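Local coordinates for protein macrolide 2'-phosphotransferase MphH (PDB 5UXD) that binds azithromycin and, as a macrolide 2'-phosphotransferase of the kinase-like fold, probably moves phosphate from a guanine nucleotide onto macrolide antibiotics, at residues L69-V80 with R210-T218; M116-L125 with H232-V243. All blocks are in the same frame, centred on the assembly; numbering follows the deposited sequence.

Contact 1 (L69-V80 with R210-T218); sequences LAMLAPHLDVAV and RITAVLDWT
Ala79 and Ala213 form a single parallel beta bridge within a kinase-like fold, where the loop after helix 59-72 meets the outermost strand of a four-stranded sheet, consistent with the place of the loop after helix C in protein kinases. Two bonds make the bridge: Ala79 N gives to Thr212 O at 3.0 Å, and Val214 N to Ala79 O at 3.0 Å. On its other side the strand has a classic bulge, Thr212 and Ala213 both facing Leu205. Close packing surrounds buried Trp217, the residue with most surface in the contact. Leu72, whose CG stands anti to its backbone N (chi1 177°), lays CD2 over one face of the indole, 3.7 Å from the centroid of the six-membered ring. Leu69 CD2 comes within 3.5 Å of Trp217 CD1, and Val80 CG1 approaches the nitrogen side of the ring. The bridge end is more open to solvent: Val78, Ala79 and Thr212 are partly exposed, and Thr212 points away from the loop, although Val78 points toward the strand with CG1 3.3 Å from Ile211 O. Asp216, a magnesium ligand in another structure of this protein, directly precedes the tryptophan, whose NE1 donates to Val214 O at 2.9 Å, from above the carbonyl plane.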
loop_
_atom_site.group_PDB
_atom_site.type_symbol
_atom_site.label_atom_id
_atom_site.label_comp_id
_atom_site.label_asym_id
_atom_site.label_seq_id
_atom_site.Cartn_x
_atom_site.Cartn_y
_atom_site.Cartn_z
ATOM N N LEU A 69 0.684 -3.882 12.582
ATOM C CA LEU A 69 1.271 -2.633 13.064
ATOM C C LEU A 69 1.924 -2.811 14.432
ATOM O O LEU A 69 2.988 -2.239 14.702
ATOM C CB LEU A 69 0.199 -1.543 13.125
ATOM C CG LEU A 69 -0.298 -1.004 11.784
ATOM C CD1 LEU A 69 -1.504 -0.075 11.988
ATOM C CD2 LEU A 69 0.844 -0.286 11.083
ATOM N N ALA A 70 1.294 -3.588 15.313
ATOM C CA ALA A 70 1.847 -3.778 16.652
ATOM C C ALA A 70 3.195 -4.488 16.608
ATOM O O ALA A 70 4.136 -4.094 17.308
ATOM C CB ALA A 70 0.863 -4.563 17.516
ATOM N N MET A 71 3.319 -5.530 15.802
ATOM C CA MET A 71 4.578 -6.255 15.746
ATOM C C MET A 71 5.656 -5.577 14.926
ATOM O O MET A 71 6.831 -5.831 15.129
ATOM C CB MET A 71 4.374 -7.660 15.167
ATOM C CG MET A 71 4.084 -7.695 13.675
ATOM S SD MET A 71 5.499 -8.039 12.592
ATOM C CE MET A 71 6.778 -8.347 13.784
ATOM N N LEU A 72 5.255 -4.680 14.038
ATOM C CA LEU A 72 6.199 -4.105 13.083
ATOM C C LEU A 72 6.896 -2.860 13.624
ATOM O O LEU A 72 8.092 -2.670 13.378
ATOM C CB LEU A 72 5.471 -3.783 11.776
ATOM C CG LEU A 72 6.198 -3.112 10.622
ATOM C CD1 LEU A 72 7.408 -3.938 10.188
ATOM C CD2 LEU A 72 5.206 -2.929 9.478
ATOM N N ALA A 73 6.179 -2.036 14.384
ATOM C CA ALA A 73 6.720 -0.753 14.833
ATOM C C ALA A 73 8.092 -0.837 15.507
ATOM O O ALA A 73 8.944 0.015 15.200
ATOM C CB ALA A 73 5.702 -0.079 15.766
ATOM N N PRO A 74 8.381 -1.793 16.400
ATOM C CA PRO A 74 9.729 -1.841 16.998
ATOM C C PRO A 74 10.846 -2.098 16.004
ATOM O O PRO A 74 12.008 -1.815 16.326
ATOM C CB PRO A 74 9.626 -2.991 18.011
ATOM C CG PRO A 74 8.187 -3.133 18.288
ATOM C CD PRO A 74 7.490 -2.794 17.014
ATOM N N HIS A 75 10.548 -2.619 14.816
ATOM C CA HIS A 75 11.575 -3.058 13.877
ATOM C C HIS A 75 11.851 -2.067 12.757
ATOM O O HIS A 75 12.735 -2.318 11.930
ATOM C CB HIS A 75 11.184 -4.415 13.280
ATOM C CG HIS A 75 11.038 -5.492 14.304
ATOM N ND1 HIS A 75 9.836 -6.111 14.568
ATOM C CD2 HIS A 75 11.938 -6.038 15.156
ATOM C CE1 HIS A 75 10.004 -7.002 15.528
ATOM N NE2 HIS A 75 11.270 -6.979 15.902
ATOM N N LEU A 76 11.137 -0.947 12.711
ATOM C CA LEU A 76 11.348 0.070 11.691
ATOM C C LEU A 76 11.755 1.384 12.344
ATOM O O LEU A 76 11.169 1.796 13.350
ATOM C CB LEU A 76 10.089 0.314 10.853
ATOM C CG LEU A 76 9.477 -0.786 9.992
ATOM C CD1 LEU A 76 8.436 -0.160 9.065
ATOM C CD2 LEU A 76 10.541 -1.522 9.189
ATOM N N ASP A 77 12.736 2.056 11.745
ATOM C CA ASP A 77 13.118 3.369 12.247
ATOM C C ASP A 77 12.076 4.422 11.894
ATOM O O ASP A 77 11.806 5.322 12.698
ATOM C CB ASP A 77 14.494 3.755 11.718
ATOM C CG ASP A 77 15.586 2.869 12.269
ATOM O OD1 ASP A 77 15.290 2.077 13.190
ATOM O OD2 ASP A 77 16.730 2.958 11.780
ATOM N N VAL A 78 11.461 4.321 10.713
ATOM C CA VAL A 78 10.397 5.258 10.376
ATOM C C VAL A 78 9.131 4.867 11.127
ATOM O O VAL A 78 9.001 3.756 11.653
ATOM C CB VAL A 78 10.147 5.338 8.859
ATOM C CG1 VAL A 78 11.409 5.775 8.135
ATOM C CG2 VAL A 78 9.653 4.010 8.324
ATOM N N ALA A 79 8.190 5.805 11.187
ATOM C CA ALA A 79 6.997 5.650 12.001
ATOM C C ALA A 79 5.888 4.923 11.248
ATOM O O ALA A 79 5.773 5.020 10.025
ATOM C CB ALA A 79 6.491 7.021 12.451
ATOM N N VAL A 80 5.063 4.199 12.001
ATOM C CA VAL A 80 3.806 3.651 11.495
ATOM C C VAL A 80 2.720 4.004 12.501
ATOM O O VAL A 80 3.016 4.338 13.660
ATOM C CB VAL A 80 3.881 2.118 11.279
ATOM C CG1 VAL A 80 4.941 1.748 10.232
ATOM C CG2 VAL A 80 4.114 1.395 12.611
ATOM N N ARG A 210 13.008 12.752 2.649
ATOM C CA ARG A 210 13.230 11.463 3.284
ATOM C C ARG A 210 11.913 10.935 3.828
ATOM O O ARG A 210 11.070 11.709 4.295
ATOM C CB ARG A 210 14.256 11.565 4.419
ATOM C CG ARG A 210 15.647 11.930 3.937
ATOM C CD ARG A 210 16.692 11.864 5.033
ATOM N NE ARG A 210 17.985 12.305 4.520
ATOM C CZ ARG A 210 18.371 13.577 4.475
ATOM N NH1 ARG A 210 17.568 14.534 4.926
ATOM N NH2 ARG A 210 19.560 13.894 3.980
ATOM N N ILE A 211 11.745 9.619 3.765
ATOM C CA ILE A 211 10.560 8.984 4.324
ATOM C C ILE A 211 10.654 9.015 5.839
ATOM O O ILE A 211 11.663 8.596 6.424
ATOM C CB ILE A 211 10.428 7.544 3.812
ATOM C CG1 ILE A 211 10.233 7.522 2.298
ATOM C CG2 ILE A 211 9.279 6.820 4.513
ATOM C CD1 ILE A 211 10.297 6.109 1.716
ATOM N N THR A 212 9.610 9.525 6.482
ATOM C CA THR A 212 9.536 9.526 7.931
ATOM C C THR A 212 8.392 8.686 8.474
ATOM O O THR A 212 8.343 8.454 9.687
ATOM C CB THR A 212 9.395 10.955 8.468
ATOM O OG1 THR A 212 8.219 11.565 7.916
ATOM C CG2 THR A 212 10.620 11.787 8.090
ATOM N N ALA A 213 7.481 8.223 7.624
ATOM C CA ALA A 213 6.420 7.322 8.052
ATOM C C ALA A 213 5.870 6.607 6.832
ATOM O O ALA A 213 5.895 7.145 5.722
ATOM C CB ALA A 213 5.295 8.074 8.777
ATOM N N VAL A 214 5.352 5.401 7.055
ATOM C CA VAL A 214 4.705 4.619 6.014
ATOM C C VAL A 214 3.321 4.220 6.509
ATOM O O VAL A 214 3.165 3.757 7.649
ATOM C CB VAL A 214 5.549 3.391 5.617
ATOM C CG1 VAL A 214 4.829 2.551 4.568
ATOM C CG2 VAL A 214 6.905 3.856 5.077
ATOM N N LEU A 215 2.320 4.430 5.661
ATOM C CA LEU A 215 0.919 4.284 6.024
ATOM C C LEU A 215 0.258 3.190 5.197
ATOM O O LEU A 215 0.840 2.650 4.249
ATOM C CB LEU A 215 0.160 5.598 5.819
ATOM C CG LEU A 215 0.905 6.897 6.116
ATOM C CD1 LEU A 215 0.205 8.059 5.442
ATOM C CD2 LEU A 215 0.996 7.115 7.618
ATOM N N ASP A 216 -0.990 2.887 5.576
ATOM C CA ASP A 216 -1.922 2.016 4.851
ATOM C C ASP A 216 -1.302 0.648 4.565
ATOM O O ASP A 216 -0.955 0.312 3.441
ATOM C CB ASP A 216 -2.403 2.699 3.557
ATOM C CG ASP A 216 -2.836 4.149 3.805
ATOM O OD1 ASP A 216 -3.656 4.422 4.700
ATOM O OD2 ASP A 216 -2.356 5.021 3.062
ATOM N N TRP A 217 -1.308 -0.148 5.634
ATOM C CA TRP A 217 -0.677 -1.463 5.655
ATOM C C TRP A 217 -1.647 -2.609 5.355
ATOM O O TRP A 217 -1.348 -3.764 5.686
ATOM C CB TRP A 217 -0.006 -1.677 7.016
ATOM C CG TRP A 217 1.233 -0.836 7.171
ATOM C CD1 TRP A 217 1.312 0.426 7.688
ATOM C CD2 TRP A 217 2.557 -1.187 6.766
ATOM N NE1 TRP A 217 2.611 0.878 7.635
ATOM C CE2 TRP A 217 3.394 -0.094 7.074
ATOM C CE3 TRP A 217 3.121 -2.322 6.191
ATOM C CZ2 TRP A 217 4.762 -0.106 6.826
ATOM C CZ3 TRP A 217 4.478 -2.329 5.925
ATOM C CH2 TRP A 217 5.287 -1.229 6.242
ATOM N N THR A 218 -2.800 -2.332 4.734
ATOM C CA THR A 218 -3.744 -3.425 4.480
ATOM C C THR A 218 -3.291 -4.372 3.368
ATOM O O THR A 218 -3.794 -5.495 3.298
ATOM C CB THR A 218 -5.145 -2.885 4.158
ATOM O OG1 THR A 218 -5.084 -1.933 3.086
ATOM C CG2 THR A 218 -5.746 -2.218 5.394
#

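Contact 2 (M116-L125 with H232-V243); sequences MASTVYARSL and HQVSAPSAIFEV. With SO4 (sulfate ion), chain D.
Met116, Ser118 and His232 share one water, the polar centre of this helix-helix contact. The water donates to Met116 O at 2.7 Å and to Ser118 O, also at 2.7 Å, while His232 NE2 lies 2.9 Å from it, with the water in the plane of the imidazole at its edge. The turn before helix 119-125 is thus tied to the buried histidine without a direct polar bond between the two segments. Ser118 also caps that helix, its OG accepting from Tyr121 N in a nearly straight bond and pairing with Glu209 as well.

Apolar contacts do the rest. Helices 119-125 and 238-243 run in the same general direction, with axes 8.5 Å apart and crossing at -39°. Ala122 lies where they come close: its CB sits among Ile240 CG2, Val243 CG1 and the nitrogen-bearing end of the His232 ring. Leu125 CD2 lies 3.5 Å from His232 CB, and Tyr121 turns its ring edge to His232 CD2. Further out, beside the exposed Arg123, Val243 CG1, anti to its own backbone N (chi1 164°), rests 3.4 Å from Arg123 CG. Ile240 CD1 meets Thr119 CG2. Where helix 232-235 ends, Ala236 CB lies against Met116 O, and the Pro237 ring packs on Ala117.

A sulfate, probably from the crystallisation liquor, is held by hydrogen bonds at the start of helix 238-243 and does not link the two segments. Ser238 N donates to its O3 at 2.9 Å and Ser238 OG to its O2 at 2.6 Å, a place where the helix dipole would probably favour an anion.

Tyr121 and Leu125 of helix 119-133 also pack on Ile211 of strand 210-214, while Phe241 and Gln233 pack on helix 259-268.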
loop_
_atom_site.group_PDB
_atom_site.type_symbol
_atom_site.label_atom_id
_atom_site.label_comp_id
_atom_site.label_asym_id
_atom_site.label_seq_id
_atom_site.Cartn_x
_atom_site.Cartn_y
_atom_site.Cartn_z
ATOM N N MET A 116 10.664 11.865 -8.191
ATOM C CA MET A 116 11.208 10.521 -8.286
ATOM C C MET A 116 12.649 10.432 -8.776
ATOM O O MET A 116 13.245 9.368 -8.724
ATOM C CB MET A 116 10.260 9.583 -9.024
ATOM C CG MET A 116 8.899 9.493 -8.348
ATOM S SD MET A 116 8.770 8.094 -7.214
ATOM C CE MET A 116 9.387 8.770 -5.681
ATOM N N ALA A 117 13.187 11.537 -9.287
ATOM C CA ALA A 117 14.598 11.574 -9.653
ATOM C C ALA A 117 15.501 11.987 -8.486
ATOM O O ALA A 117 16.713 12.131 -8.680
ATOM C CB ALA A 117 14.813 12.512 -10.851
ATOM N N SER A 118 14.940 12.148 -7.281
ATOM C CA SER A 118 15.719 12.540 -6.107
ATOM C C SER A 118 16.601 11.395 -5.620
ATOM O O SER A 118 16.113 10.292 -5.378
ATOM C CB SER A 118 14.782 12.972 -4.979
ATOM O OG SER A 118 15.451 12.996 -3.726
ATOM N N THR A 119 17.900 11.660 -5.448
ATOM C CA THR A 119 18.753 10.648 -4.817
ATOM C C THR A 119 18.452 10.501 -3.330
ATOM O O THR A 119 18.643 9.416 -2.765
ATOM C CB THR A 119 20.223 10.999 -4.991
ATOM O OG1 THR A 119 20.421 12.367 -4.624
ATOM C CG2 THR A 119 20.663 10.792 -6.434
ATOM N N VAL A 120 18.002 11.572 -2.676
ATOM C CA VAL A 120 17.679 11.487 -1.251
ATOM C C VAL A 120 16.523 10.521 -1.026
ATOM O O VAL A 120 16.594 9.635 -0.165
ATOM C CB VAL A 120 17.380 12.883 -0.679
ATOM C CG1 VAL A 120 16.813 12.769 0.724
ATOM C CG2 VAL A 120 18.653 13.720 -0.652
ATOM N N TYR A 121 15.443 10.664 -1.808
ATOM C CA TYR A 121 14.307 9.751 -1.679
ATOM C C TYR A 121 14.697 8.323 -2.042
ATOM O O TYR A 121 14.258 7.364 -1.390
ATOM C CB TYR A 121 13.143 10.213 -2.561
ATOM C CG TYR A 121 11.884 9.392 -2.358
ATOM C CD1 TYR A 121 10.987 9.715 -1.348
ATOM C CD2 TYR A 121 11.601 8.288 -3.170
ATOM C CE1 TYR A 121 9.838 8.976 -1.147
ATOM C CE2 TYR A 121 10.456 7.536 -2.971
ATOM C CZ TYR A 121 9.575 7.896 -1.956
ATOM O OH TYR A 121 8.427 7.170 -1.744
ATOM N N ALA A 122 15.483 8.162 -3.105
ATOM C CA ALA A 122 15.938 6.832 -3.510
ATOM C C ALA A 122 16.677 6.137 -2.370
ATOM O O ALA A 122 16.397 4.970 -2.060
ATOM C CB ALA A 122 16.831 6.933 -4.755
ATOM N N ARG A 123 17.614 6.842 -1.717
ATOM C CA ARG A 123 18.330 6.195 -0.615
ATOM C C ARG A 123 17.429 5.954 0.589
ATOM O O ARG A 123 17.555 4.924 1.265
ATOM C CB ARG A 123 19.557 7.013 -0.190
ATOM C CG ARG A 123 20.619 7.080 -1.253
ATOM C CD ARG A 123 21.829 7.869 -0.809
ATOM N NE ARG A 123 21.782 9.225 -1.339
ATOM C CZ ARG A 123 21.583 10.308 -0.599
ATOM N NH1 ARG A 123 21.437 10.206 0.719
ATOM N NH2 ARG A 123 21.561 11.500 -1.172
ATOM N N SER A 124 16.510 6.879 0.880
ATOM C CA SER A 124 15.586 6.675 1.987
ATOM C C SER A 124 14.691 5.469 1.738
ATOM O O SER A 124 14.501 4.627 2.624
ATOM C CB SER A 124 14.756 7.944 2.198
ATOM O OG SER A 124 13.781 7.753 3.202
ATOM N N LEU A 125 14.154 5.356 0.523
ATOM C CA LEU A 125 13.286 4.232 0.184
ATOM C C LEU A 125 14.022 2.900 0.298
ATOM O O LEU A 125 13.521 1.949 0.910
ATOM C CB LEU A 125 12.721 4.414 -1.226
ATOM C CG LEU A 125 11.876 3.215 -1.668
ATOM C CD1 LEU A 125 10.604 3.151 -0.835
ATOM C CD2 LEU A 125 11.530 3.293 -3.145
ATOM N N HIS A 232 8.960 2.629 -7.534
ATOM C CA HIS A 232 10.151 3.434 -7.785
ATOM C C HIS A 232 10.789 3.074 -9.125
ATOM O O HIS A 232 11.209 3.959 -9.880
ATOM C CB HIS A 232 11.147 3.250 -6.639
ATOM C CG HIS A 232 12.225 4.292 -6.588
ATOM N ND1 HIS A 232 13.533 4.021 -6.914
ATOM C CD2 HIS A 232 12.183 5.607 -6.268
ATOM C CE1 HIS A 232 14.258 5.119 -6.787
ATOM N NE2 HIS A 232 13.462 6.102 -6.401
ATOM N N GLN A 233 10.856 1.777 -9.446
ATOM C CA GLN A 233 11.512 1.364 -10.676
ATOM C C GLN A 233 10.813 1.931 -11.903
ATOM O O GLN A 233 11.479 2.338 -12.868
ATOM C CB GLN A 233 11.590 -0.162 -10.765
ATOM C CG GLN A 233 12.590 -0.660 -11.821
ATOM C CD GLN A 233 11.976 -0.737 -13.224
ATOM O OE1 GLN A 233 10.790 -1.027 -13.369
ATOM N NE2 GLN A 233 12.782 -0.492 -14.253
ATOM N N VAL A 234 9.478 1.976 -11.890
ATOM C CA VAL A 234 8.786 2.435 -13.090
ATOM C C VAL A 234 8.775 3.960 -13.210
ATOM O O VAL A 234 8.569 4.480 -14.318
ATOM C CB VAL A 234 7.362 1.850 -13.151
ATOM C CG1 VAL A 234 7.405 0.319 -13.297
ATOM C CG2 VAL A 234 6.576 2.249 -11.930
ATOM N N SER A 235 9.029 4.706 -12.124
ATOM C CA SER A 235 8.902 6.160 -12.161
ATOM C C SER A 235 10.226 6.912 -12.129
ATOM O O SER A 235 10.278 8.057 -12.596
ATOM C CB SER A 235 8.024 6.660 -10.996
ATOM O OG SER A 235 8.653 6.494 -9.730
ATOM N N ALA A 236 11.265 6.317 -11.620
ATOM C CA ALA A 236 12.546 6.984 -11.435
ATOM C C ALA A 236 13.489 6.687 -12.598
ATOM O O ALA A 236 13.408 5.620 -13.205
ATOM C CB ALA A 236 13.187 6.517 -10.124
ATOM N N PRO A 237 14.396 7.607 -12.937
ATOM C CA PRO A 237 15.452 7.277 -13.899
ATOM C C PRO A 237 16.211 6.042 -13.441
ATOM O O PRO A 237 16.337 5.775 -12.242
ATOM C CB PRO A 237 16.351 8.517 -13.886
ATOM C CG PRO A 237 15.489 9.618 -13.315
ATOM C CD PRO A 237 14.585 8.941 -12.343
ATOM N N SER A 238 16.731 5.293 -14.418
ATOM C CA SER A 238 17.362 4.018 -14.084
ATOM C C SER A 238 18.550 4.194 -13.137
ATOM O O SER A 238 18.791 3.342 -12.279
ATOM C CB SER A 238 17.794 3.296 -15.362
ATOM O OG SER A 238 18.778 4.040 -16.049
ATOM N N ALA A 239 19.327 5.275 -13.284
ATOM C CA ALA A 239 20.436 5.462 -12.351
ATOM C C ALA A 239 19.954 5.792 -10.947
ATOM O O ALA A 239 20.687 5.558 -9.980
ATOM C CB ALA A 239 21.386 6.559 -12.836
ATOM N N ILE A 240 18.743 6.334 -10.824
ATOM C CA ILE A 240 18.185 6.634 -9.513
ATOM C C ILE A 240 17.616 5.370 -8.880
ATOM O O ILE A 240 17.764 5.144 -7.675
ATOM C CB ILE A 240 17.128 7.747 -9.643
ATOM C CG1 ILE A 240 17.756 9.021 -10.205
ATOM C CG2 ILE A 240 16.462 8.017 -8.298
ATOM C CD1 ILE A 240 18.811 9.631 -9.305
ATOM N N PHE A 241 16.983 4.504 -9.679
ATOM C CA PHE A 241 16.614 3.191 -9.149
ATOM C C PHE A 241 17.846 2.438 -8.653
ATOM O O PHE A 241 17.788 1.738 -7.633
ATOM C CB PHE A 241 15.865 2.360 -10.197
ATOM C CG PHE A 241 15.344 1.031 -9.653
ATOM C CD1 PHE A 241 14.388 1.018 -8.664
ATOM C CD2 PHE A 241 15.832 -0.192 -10.135
ATOM C CE1 PHE A 241 13.900 -0.176 -8.148
ATOM C CE2 PHE A 241 15.345 -1.418 -9.624
ATOM C CZ PHE A 241 14.381 -1.398 -8.628
ATOM N N GLU A 242 18.985 2.587 -9.345
ATOM C CA GLU A 242 20.192 1.901 -8.895
ATOM C C GLU A 242 20.671 2.432 -7.542
ATOM O O GLU A 242 21.192 1.664 -6.727
ATOM C CB GLU A 242 21.291 2.009 -9.960
ATOM C CG GLU A 242 22.647 1.431 -9.544
ATOM C CD GLU A 242 22.551 0.015 -8.976
ATOM O OE1 GLU A 242 23.189 -0.254 -7.933
ATOM O OE2 GLU A 242 21.842 -0.827 -9.572
ATOM N N VAL A 243 20.515 3.740 -7.285
ATOM C CA VAL A 243 20.825 4.290 -5.961
ATOM C C VAL A 243 19.942 3.639 -4.894
ATOM O O VAL A 243 20.401 3.322 -3.785
ATOM C CB VAL A 243 20.654 5.825 -5.968
ATOM C CG1 VAL A 243 20.577 6.382 -4.544
ATOM C CG2 VAL A 243 21.792 6.511 -6.736
HETATM S S SO4 D . 16.740 6.282 -18.061
HETATM O O1 SO4 D . 16.574 7.681 -17.684
HETATM O O2 SO4 D . 18.116 5.897 -17.795
HETATM O O3 SO4 D . 15.848 5.480 -17.213
HETATM O O4 SO4 D . 16.410 6.097 -19.472
HETATM O O HOH W 1 13.810 8.974 -6.062
#

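In the fold
From the N terminus, the chain leaves helix 59-72 through residues 69-80, then reaches residues 116-125 at the start of helix 119-133. Contact 1 closes when strand 210-214 returns to residues 69-80, spanning 129 intervening residues; contact 2 closes soon after, when helices 230-235 and 238-250 meet residues 116-125 across a gap of 106. The segments alternate along the chain, so the two loops cross. Their centres lie 20 Å apart, yet they touch directly: Ser124 OG probably bonds to Ile211 N, and Val120 packs on Arg210. Helix 119-133 therefore bridges them, with the small sheet on one side and the later helices on the other.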